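TRNA(Ile2) 2-agmatinylcytidine synthetase TiaS (Archaeoglobus fulgidus, PDB 5XOB) catalyses the ATP-dependent attachment of agmatine to the wobble cytidine of an isoleucine tRNA, switching its codon specificity from AUG to AUA. Local coordinates at residues Ala58-Val63 / Leu146-Ala151; Ile344-Asn349 / Glu383-Glu388; Pro350-Cys355 / Lys371-Lys376. All blocks are in the same frame, centred on the assembly; numbering follows the deposited sequence.

Overall arrangement
Following the chain from the N terminus, contact 1 comes first: it brings helix 141-150 onto strand 57-64 and closes a loop of 82 mostly helical residues, joining the TCKD and FLD parts of the enzyme on the large mixed sheet. The chain then passes through the OB-fold region before contact 2 opens. There strand 345-348 pairs with strand 381-384, closing a loop that holds the zinc ribbon, and contact 3 falls within that loop, gathering 350-355 and 371-376 round the zinc. Contacts 2 and 3 adjoin in sequence, with centres about 21 Å apart, whereas contact 1 lies across the chain's centre, about 75 Å from contact 3 centre to centre.

Contact 1 of 3, residues Ala58-Val63 / Leu146-Ala151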
loop_
_atom_site.group_PDB
_atom_site.type_symbol
_atom_site.label_atom_id
_atom_site.label_comp_id
_atom_site.label_asym_id
_atom_site.label_seq_id
_atom_site.Cartn_x
_atom_site.Cartn_y
_atom_site.Cartn_z
ATOM N N ALA A 58 -6.626 -6.143 -10.570
ATOM C CA ALA A 58 -7.676 -6.757 -11.386
ATOM C C ALA A 58 -9.078 -6.346 -10.903
ATOM O O ALA A 58 -9.238 -5.857 -9.785
ATOM C CB ALA A 58 -7.534 -8.272 -11.341
ATOM N N VAL A 59 -10.091 -6.573 -11.738
ATOM C CA VAL A 59 -11.475 -6.175 -11.431
ATOM C C VAL A 59 -12.459 -7.333 -11.652
ATOM O O VAL A 59 -12.305 -8.127 -12.589
ATOM C CB VAL A 59 -11.933 -4.984 -12.322
ATOM C CG1 VAL A 59 -13.364 -4.549 -11.994
ATOM C CG2 VAL A 59 -10.975 -3.805 -12.206
ATOM N N SER A 60 -13.474 -7.415 -10.792
ATOM C CA SER A 60 -14.609 -8.307 -11.021
ATOM C C SER A 60 -15.953 -7.618 -10.799
ATOM O O SER A 60 -16.032 -6.561 -10.169
ATOM C CB SER A 60 -14.519 -9.533 -10.117
ATOM O OG SER A 60 -14.404 -9.157 -8.758
ATOM N N PHE A 61 -17.011 -8.223 -11.330
ATOM C CA PHE A 61 -18.365 -7.769 -11.035
ATOM C C PHE A 61 -19.382 -8.882 -11.229
ATOM O O PHE A 61 -19.174 -9.797 -12.028
ATOM C CB PHE A 61 -18.738 -6.547 -11.880
ATOM C CG PHE A 61 -18.639 -6.773 -13.362
ATOM C CD1 PHE A 61 -19.762 -7.133 -14.104
ATOM C CD2 PHE A 61 -17.423 -6.606 -14.028
ATOM C CE1 PHE A 61 -19.673 -7.339 -15.476
ATOM C CE2 PHE A 61 -17.326 -6.807 -15.400
ATOM C CZ PHE A 61 -18.452 -7.176 -16.124
ATOM N N LEU A 62 -20.481 -8.784 -10.484
ATOM C CA LEU A 62 -21.540 -9.782 -10.516
ATOM C C LEU A 62 -22.662 -9.359 -11.456
ATOM O O LEU A 62 -23.162 -8.232 -11.366
ATOM C CB LEU A 62 -22.112 -9.980 -9.112
ATOM C CG LEU A 62 -23.023 -11.195 -8.878
ATOM C CD1 LEU A 62 -22.339 -12.494 -9.269
ATOM C CD2 LEU A 62 -23.448 -11.256 -7.418
ATOM N N VAL A 63 -23.060 -10.266 -12.347
ATOM C CA VAL A 63 -24.179 -10.013 -13.245
ATOM C C VAL A 63 -25.217 -11.119 -13.186
ATOM O O VAL A 63 -24.933 -12.225 -12.739
ATOM C CB VAL A 63 -23.720 -9.853 -14.698
ATOM C CG1 VAL A 63 -22.696 -8.740 -14.795
ATOM C CG2 VAL A 63 -23.135 -11.150 -15.230
ATOM N N LEU A 146 -8.991 -14.377 -12.296
ATOM C CA LEU A 146 -9.378 -15.383 -11.306
ATOM C C LEU A 146 -9.301 -14.848 -9.876
ATOM O O LEU A 146 -10.172 -15.143 -9.036
ATOM C CB LEU A 146 -8.478 -16.614 -11.428
ATOM C CG LEU A 146 -8.724 -17.552 -12.609
ATOM C CD1 LEU A 146 -7.597 -18.569 -12.712
ATOM C CD2 LEU A 146 -10.067 -18.262 -12.484
ATOM N N ALA A 147 -8.252 -14.073 -9.603
ATOM C CA ALA A 147 -8.048 -13.494 -8.275
ATOM C C ALA A 147 -9.112 -12.458 -7.918
ATOM O O ALA A 147 -9.534 -12.375 -6.767
ATOM C CB ALA A 147 -6.661 -12.884 -8.169
ATOM N N ALA A 148 -9.552 -11.672 -8.892
ATOM C CA ALA A 148 -10.601 -10.688 -8.644
ATOM C C ALA A 148 -11.910 -11.373 -8.259
ATOM O O ALA A 148 -12.715 -10.827 -7.508
ATOM C CB ALA A 148 -10.805 -9.796 -9.862
ATOM N N VAL A 149 -12.112 -12.575 -8.779
ATOM C CA VAL A 149 -13.334 -13.341 -8.531
ATOM C C VAL A 149 -13.275 -14.079 -7.187
ATOM O O VAL A 149 -14.274 -14.125 -6.460
ATOM C CB VAL A 149 -13.605 -14.325 -9.706
ATOM C CG1 VAL A 149 -14.711 -15.320 -9.382
ATOM C CG2 VAL A 149 -13.965 -13.547 -10.964
ATOM N N GLY A 150 -12.114 -14.644 -6.857
ATOM C CA GLY A 150 -11.966 -15.463 -5.644
ATOM C C GLY A 150 -11.729 -14.714 -4.340
ATOM O O GLY A 150 -12.045 -15.222 -3.257
ATOM N N ALA A 151 -11.183 -13.506 -4.431
ATOM C CA ALA A 151 -10.707 -12.792 -3.256
ATOM C C ALA A 151 -11.806 -12.625 -2.218
ATOM O O ALA A 151 -12.865 -12.074 -2.525
ATOM C CB ALA A 151 -10.154 -11.435 -3.654
#
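The methyl of Ala-148 sits over one face of the peptide group joining Val-59 to Ser-60, with its CB 3.5 Å from Val-59 C; the carbonyl of Ala-148 in turn receives the Ser-60 hydroxyl well above its own plane. This is helix-on-sheet packing in an alpha/beta layer, helix 141-150 lying on strand 57-64. The fit is close because small residues face each other: the axes of segments 146-150 and 58-63 cross at -49° and come within 6.7 Å, and Ala-58 CB meets Ala-148 CB at 3.9 Å. Ala-58 also touches Asp-8, a ligand of the magnesium ion, so the packing runs up to the metal site. Val-149 adds its CG2 branch, 4.1 Å from Ser-60 CB. The carbonyl of Ala-148, near the helix C-terminus, is buried and gripped twice, since Arg-41 of the adjacent strand also donates to it. An alanine in place of Ser-60 would take away the hydroxyl and is likely to leave that carbonyl relying on Arg-41, with helix and strand joined here by apolar touch alone. With chi1 at 55°, Ser-60 OG swings between its own N and carbonyl carbon and donates to Ala-148 O at 2.7 Å, from 66° out of the carbonyl plane.

Contact 2 of 3, residues Ile344-Asn349 / Glu383-Glu388; sequences IWVEKN and EKVERE
Val-385 N donates to Ile-344 O at 2.8 Å, a short bond with the N-H pointing almost straight at its acceptor (174°). The same carbonyl also lies near Lys-384 CA, in a CA-H...O contact. Two residues further along the ribbon, Val-346 and Glu-383 form an antiparallel hydrogen-bonded pair, although both of its bonds, from each backbone N to the other residue's O, are weak: 3.3 Å for Val-346 N to Glu-383 O, bent to 132°. Beyond them the side chains add a weak salt bridge, Lys-348 NZ to Glu-383 OE1 at 3.4 Å. The lysine leaves its backbone with CG between N and the carbonyl carbon (chi1 71°), then bends at chi3 to bring its ammonium to the carboxylate.

Trp-345 and Lys-384 make the non-hydrogen-bonded pair, with side chains on the other face of the ribbon. Here the indole lies across the lysine, whose CB stands over the six-membered ring, 4.1 Å from its centroid and set toward the rim, a CH-pi contact, while the rest of the chain leads away. Next to Val-346, the CG2 branch of Val-385 packs against Ile-344 CB at 3.6 Å and Val-346 CG2 at 3.5 Å, a small apolar patch at the surface. A backbone hydrogen bond between Lys-348 and Leu-381 continues the ladder, so the whole is a two-stranded antiparallel ribbon, the stem through which the zinc ribbon joins the rest of the enzyme.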
loop_
_atom_site.group_PDB
_atom_site.type_symbol
_atom_site.label_atom_id
_atom_site.label_comp_id
_atom_site.label_asym_id
_atom_site.label_seq_id
_atom_site.Cartn_x
_atom_site.Cartn_y
_atom_site.Cartn_z
ATOM N N ILE A 344 19.431 2.520 27.949
ATOM C CA ILE A 344 20.852 2.829 27.810
ATOM C C ILE A 344 21.371 3.454 29.097
ATOM O O ILE A 344 20.903 4.513 29.530
ATOM C CB ILE A 344 21.151 3.797 26.638
ATOM C CG1 ILE A 344 20.263 3.505 25.418
ATOM C CG2 ILE A 344 22.630 3.741 26.269
ATOM C CD1 ILE A 344 19.015 4.366 25.349
ATOM N N TRP A 345 22.340 2.780 29.705
ATOM C CA TRP A 345 23.019 3.299 30.876
ATOM C C TRP A 345 24.342 3.897 30.453
ATOM O O TRP A 345 24.971 3.437 29.499
ATOM C CB TRP A 345 23.221 2.193 31.905
ATOM C CG TRP A 345 21.933 1.781 32.495
ATOM C CD1 TRP A 345 21.223 0.649 32.218
ATOM C CD2 TRP A 345 21.158 2.528 33.430
ATOM N NE1 TRP A 345 20.059 0.636 32.946
ATOM C CE2 TRP A 345 19.995 1.780 33.698
ATOM C CE3 TRP A 345 21.342 3.753 34.079
ATOM C CZ2 TRP A 345 19.017 2.217 34.591
ATOM C CZ3 TRP A 345 20.370 4.187 34.965
ATOM C CH2 TRP A 345 19.222 3.420 35.212
ATOM N N VAL A 346 24.751 4.935 31.170
ATOM C CA VAL A 346 25.962 5.675 30.854
ATOM C C VAL A 346 26.657 6.105 32.149
ATOM O O VAL A 346 26.008 6.635 33.050
ATOM C CB VAL A 346 25.609 6.911 29.995
ATOM C CG1 VAL A 346 26.647 8.016 30.145
ATOM C CG2 VAL A 346 25.443 6.511 28.535
ATOM N N GLU A 347 27.968 5.873 32.240
ATOM C CA GLU A 347 28.781 6.400 33.340
ATOM C C GLU A 347 29.591 7.570 32.811
ATOM O O GLU A 347 30.401 7.399 31.901
ATOM C CB GLU A 347 29.739 5.345 33.896
ATOM C CG GLU A 347 29.106 3.995 34.197
ATOM C CD GLU A 347 29.892 3.192 35.223
ATOM O OE1 GLU A 347 31.036 3.587 35.554
ATOM O OE2 GLU A 347 29.367 2.161 35.702
ATOM N N LYS A 348 29.386 8.752 33.377
ATOM C CA LYS A 348 30.050 9.948 32.875
ATOM C C LYS A 348 30.508 10.880 33.988
ATOM O O LYS A 348 30.149 10.702 35.149
ATOM C CB LYS A 348 29.113 10.686 31.926
ATOM C CG LYS A 348 27.924 11.359 32.588
ATOM C CD LYS A 348 26.922 11.814 31.536
ATOM C CE LYS A 348 26.217 13.099 31.938
ATOM N NZ LYS A 348 25.140 13.462 30.974
ATOM N N ASN A 349 31.300 11.881 33.626
ATOM C CA ASN A 349 31.831 12.801 34.616
ATOM C C ASN A 349 30.737 13.635 35.247
ATOM O O ASN A 349 29.760 13.981 34.579
ATOM C CB ASN A 349 32.893 13.722 34.017
ATOM C CG ASN A 349 34.210 13.014 33.787
ATOM O OD1 ASN A 349 34.266 11.785 33.711
ATOM N ND2 ASN A 349 35.280 13.787 33.674
ATOM N N GLU A 383 23.553 8.323 34.574
ATOM C CA GLU A 383 22.207 8.607 34.083
ATOM C C GLU A 383 21.731 7.571 33.063
ATOM O O GLU A 383 22.507 7.063 32.247
ATOM C CB GLU A 383 22.149 9.989 33.423
ATOM C CG GLU A 383 22.675 11.135 34.271
ATOM C CD GLU A 383 22.108 12.480 33.842
ATOM O OE1 GLU A 383 22.903 13.378 33.492
ATOM O OE2 GLU A 383 20.864 12.637 33.843
ATOM N N LYS A 384 20.438 7.271 33.124
ATOM C CA LYS A 384 19.756 6.601 32.032
ATOM C C LYS A 384 19.631 7.626 30.903
ATOM O O LYS A 384 19.194 8.761 31.122
ATOM C CB LYS A 384 18.374 6.111 32.478
ATOM C CG LYS A 384 17.453 5.678 31.344
ATOM C CD LYS A 384 15.991 5.972 31.657
ATOM C CE LYS A 384 15.202 6.299 30.398
ATOM N NZ LYS A 384 13.860 6.861 30.714
ATOM N N VAL A 385 20.026 7.217 29.703
ATOM C CA VAL A 385 19.950 8.077 28.528
ATOM C C VAL A 385 18.483 8.292 28.177
ATOM O O VAL A 385 17.739 7.316 28.064
ATOM C CB VAL A 385 20.635 7.412 27.318
ATOM C CG1 VAL A 385 20.536 8.299 26.086
ATOM C CG2 VAL A 385 22.092 7.083 27.627
ATOM N N GLU A 386 18.064 9.549 28.007
ATOM C CA GLU A 386 16.689 9.835 27.565
ATOM C C GLU A 386 16.658 10.236 26.089
ATOM O O GLU A 386 17.226 11.262 25.706
ATOM C CB GLU A 386 16.009 10.904 28.431
ATOM C CG GLU A 386 14.502 10.677 28.548
ATOM C CD GLU A 386 13.732 11.858 29.115
ATOM O OE1 GLU A 386 14.361 12.817 29.611
ATOM O OE2 GLU A 386 12.481 11.820 29.063
ATOM N N ARG A 387 15.982 9.417 25.279
ATOM C CA ARG A 387 15.938 9.579 23.822
ATOM C C ARG A 387 14.680 10.328 23.369
ATOM O O ARG A 387 13.691 10.414 24.101
ATOM C CB ARG A 387 16.022 8.216 23.141
ATOM N N GLU A 388 14.736 10.861 22.152
ATOM C CA GLU A 388 13.650 11.667 21.582
ATOM C C GLU A 388 12.489 10.803 21.047
ATOM O O GLU A 388 11.346 11.264 20.952
ATOM C CB GLU A 388 14.227 12.543 20.461
ATOM C CG GLU A 388 13.240 13.458 19.749
ATOM C CD GLU A 388 13.838 14.095 18.509
ATOM O OE1 GLU A 388 15.081 14.082 18.361
ATOM O OE2 GLU A 388 13.060 14.608 17.678
#

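Contact 3 of 3, residues Pro350-Cys355 / Lys371-Lys376. With ZN (zinc ion), chain B.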
loop_
_atom_site.group_PDB
_atom_site.type_symbol
_atom_site.label_atom_id
_atom_site.label_comp_id
_atom_site.label_asym_id
_atom_site.label_seq_id
_atom_site.Cartn_x
_atom_site.Cartn_y
_atom_site.Cartn_z
ATOM N N PRO A 350 30.907 13.966 36.538
ATOM C CA PRO A 350 29.928 14.761 37.268
ATOM C C PRO A 350 29.819 16.178 36.723
ATOM O O PRO A 350 30.810 16.745 36.261
ATOM C CB PRO A 350 30.478 14.791 38.705
ATOM C CG PRO A 350 31.610 13.832 38.742
ATOM C CD PRO A 350 32.112 13.716 37.346
ATOM N N ILE A 351 28.610 16.727 36.778
ATOM C CA ILE A 351 28.357 18.107 36.389
ATOM C C ILE A 351 28.654 19.004 37.588
ATOM O O ILE A 351 28.184 18.731 38.694
ATOM C CB ILE A 351 26.883 18.292 35.940
ATOM C CG1 ILE A 351 26.555 17.394 34.729
ATOM C CG2 ILE A 351 26.581 19.754 35.630
ATOM C CD1 ILE A 351 27.455 17.578 33.517
ATOM N N CYS A 352 29.434 20.061 37.373
ATOM C CA CYS A 352 29.733 21.019 38.439
ATOM C C CYS A 352 28.453 21.700 38.940
ATOM O O CYS A 352 27.662 22.181 38.136
ATOM C CB CYS A 352 30.720 22.082 37.963
ATOM S SG CYS A 352 31.072 23.335 39.216
ATOM N N PRO A 353 28.253 21.752 40.269
ATOM C CA PRO A 353 27.000 22.258 40.836
ATOM C C PRO A 353 26.850 23.771 40.731
ATOM O O PRO A 353 25.722 24.274 40.709
ATOM C CB PRO A 353 27.083 21.851 42.320
ATOM C CG PRO A 353 28.334 21.048 42.471
ATOM C CD PRO A 353 29.220 21.429 41.331
ATOM N N SER A 354 27.973 24.484 40.688
ATOM C CA SER A 354 27.956 25.938 40.559
ATOM C C SER A 354 27.712 26.360 39.116
ATOM O O SER A 354 26.626 26.827 38.772
ATOM C CB SER A 354 29.268 26.551 41.056
ATOM O OG SER A 354 29.405 27.887 40.591
ATOM N N CYS A 355 28.729 26.188 38.275
ATOM C CA CYS A 355 28.684 26.696 36.902
ATOM C C CYS A 355 27.909 25.781 35.945
ATOM O O CYS A 355 27.504 26.213 34.863
ATOM C CB CYS A 355 30.101 26.903 36.370
ATOM S SG CYS A 355 30.918 25.357 35.927
ATOM N N LYS A 371 37.997 23.641 38.085
ATOM C CA LYS A 371 39.034 24.589 38.500
ATOM C C LYS A 371 38.571 26.058 38.537
ATOM O O LYS A 371 39.124 26.862 39.292
ATOM C CB LYS A 371 40.261 24.440 37.603
ATOM N N LYS A 372 37.553 26.400 37.744
ATOM C CA LYS A 372 37.090 27.797 37.617
ATOM C C LYS A 372 36.167 28.188 38.775
ATOM O O LYS A 372 36.156 29.341 39.209
ATOM C CB LYS A 372 36.421 28.077 36.254
ATOM C CG LYS A 372 35.332 27.100 35.808
ATOM C CD LYS A 372 35.687 26.359 34.512
ATOM C CE LYS A 372 36.816 25.331 34.642
ATOM N NZ LYS A 372 36.364 23.908 34.629
ATOM N N CYS A 373 35.388 27.225 39.258
ATOM C CA CYS A 373 34.836 27.290 40.602
ATOM C C CYS A 373 35.906 26.642 41.475
ATOM O O CYS A 373 37.017 26.419 41.005
ATOM C CB CYS A 373 33.514 26.545 40.653
ATOM S SG CYS A 373 32.424 27.075 39.312
ATOM N N ARG A 374 35.622 26.360 42.738
ATOM C CA ARG A 374 36.610 25.648 43.557
ATOM C C ARG A 374 36.040 24.296 43.995
ATOM O O ARG A 374 36.195 23.887 45.149
ATOM C CB ARG A 374 37.037 26.498 44.752
ATOM N N THR A 375 35.399 23.599 43.057
ATOM C CA THR A 375 34.530 22.468 43.395
ATOM C C THR A 375 35.113 21.092 43.061
ATOM O O THR A 375 36.045 20.955 42.268
ATOM C CB THR A 375 33.152 22.625 42.732
ATOM O OG1 THR A 375 33.286 22.569 41.311
ATOM C CG2 THR A 375 32.529 23.958 43.117
ATOM N N LYS A 376 34.516 20.077 43.678
ATOM C CA LYS A 376 35.077 18.737 43.755
ATOM C C LYS A 376 33.978 17.671 43.754
ATOM O O LYS A 376 32.847 17.942 44.157
ATOM C CB LYS A 376 35.865 18.620 45.064
ATOM C CG LYS A 376 37.360 18.357 44.926
ATOM C CD LYS A 376 37.807 17.231 45.856
ATOM C CE LYS A 376 37.021 15.945 45.597
ATOM N NZ LYS A 376 37.744 14.701 45.977
HETATM ZN ZN ZN B . 32.007 25.093 37.777
#
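Cys-352, Cys-355 and Cys-373 reach the zinc ion together, and Cys-370 supplies the fourth sulfur. The bonds are 2.5 Å from Cys-352 SG, 2.2 Å from Cys-355 SG and 2.5 Å from Cys-373 SG. The metal ties the two segments together. Cys-352 SG, held anti to its backbone N (chi1 178°), reaches both the zinc and the hydroxyl of Thr-375.

In the next shell polar groups gather close to the sulfurs. Thr-375 OG1 comes within 3.1 Å of Cys-352 SG, and Ser-354 OG within 3.4 Å of Cys-373 SG, so each loop brings a hydroxyl close to a ligand of the other. Within its own loop, Ser-354 N makes a weak hydrogen bond of 3.6 Å to Cys-352 SG, and this N-H would probably ease a little of the negative charge carried by the thiolate. Cys-355 CB, meanwhile, packs 3.8 Å from Cys-373 SG.

Further out, Met-359 meets Pro-353 and Thr-375, and Thr-375 opens strand 375-377 beside Cys-370 of strand 368-370. Two CxxC pairs, Cys-352 with Cys-355 and Cys-370 with Cys-373, clasping one zinc next to a small antiparallel sheet make up the Cys4 site of a zinc ribbon, the substrate-binding module of TiaS.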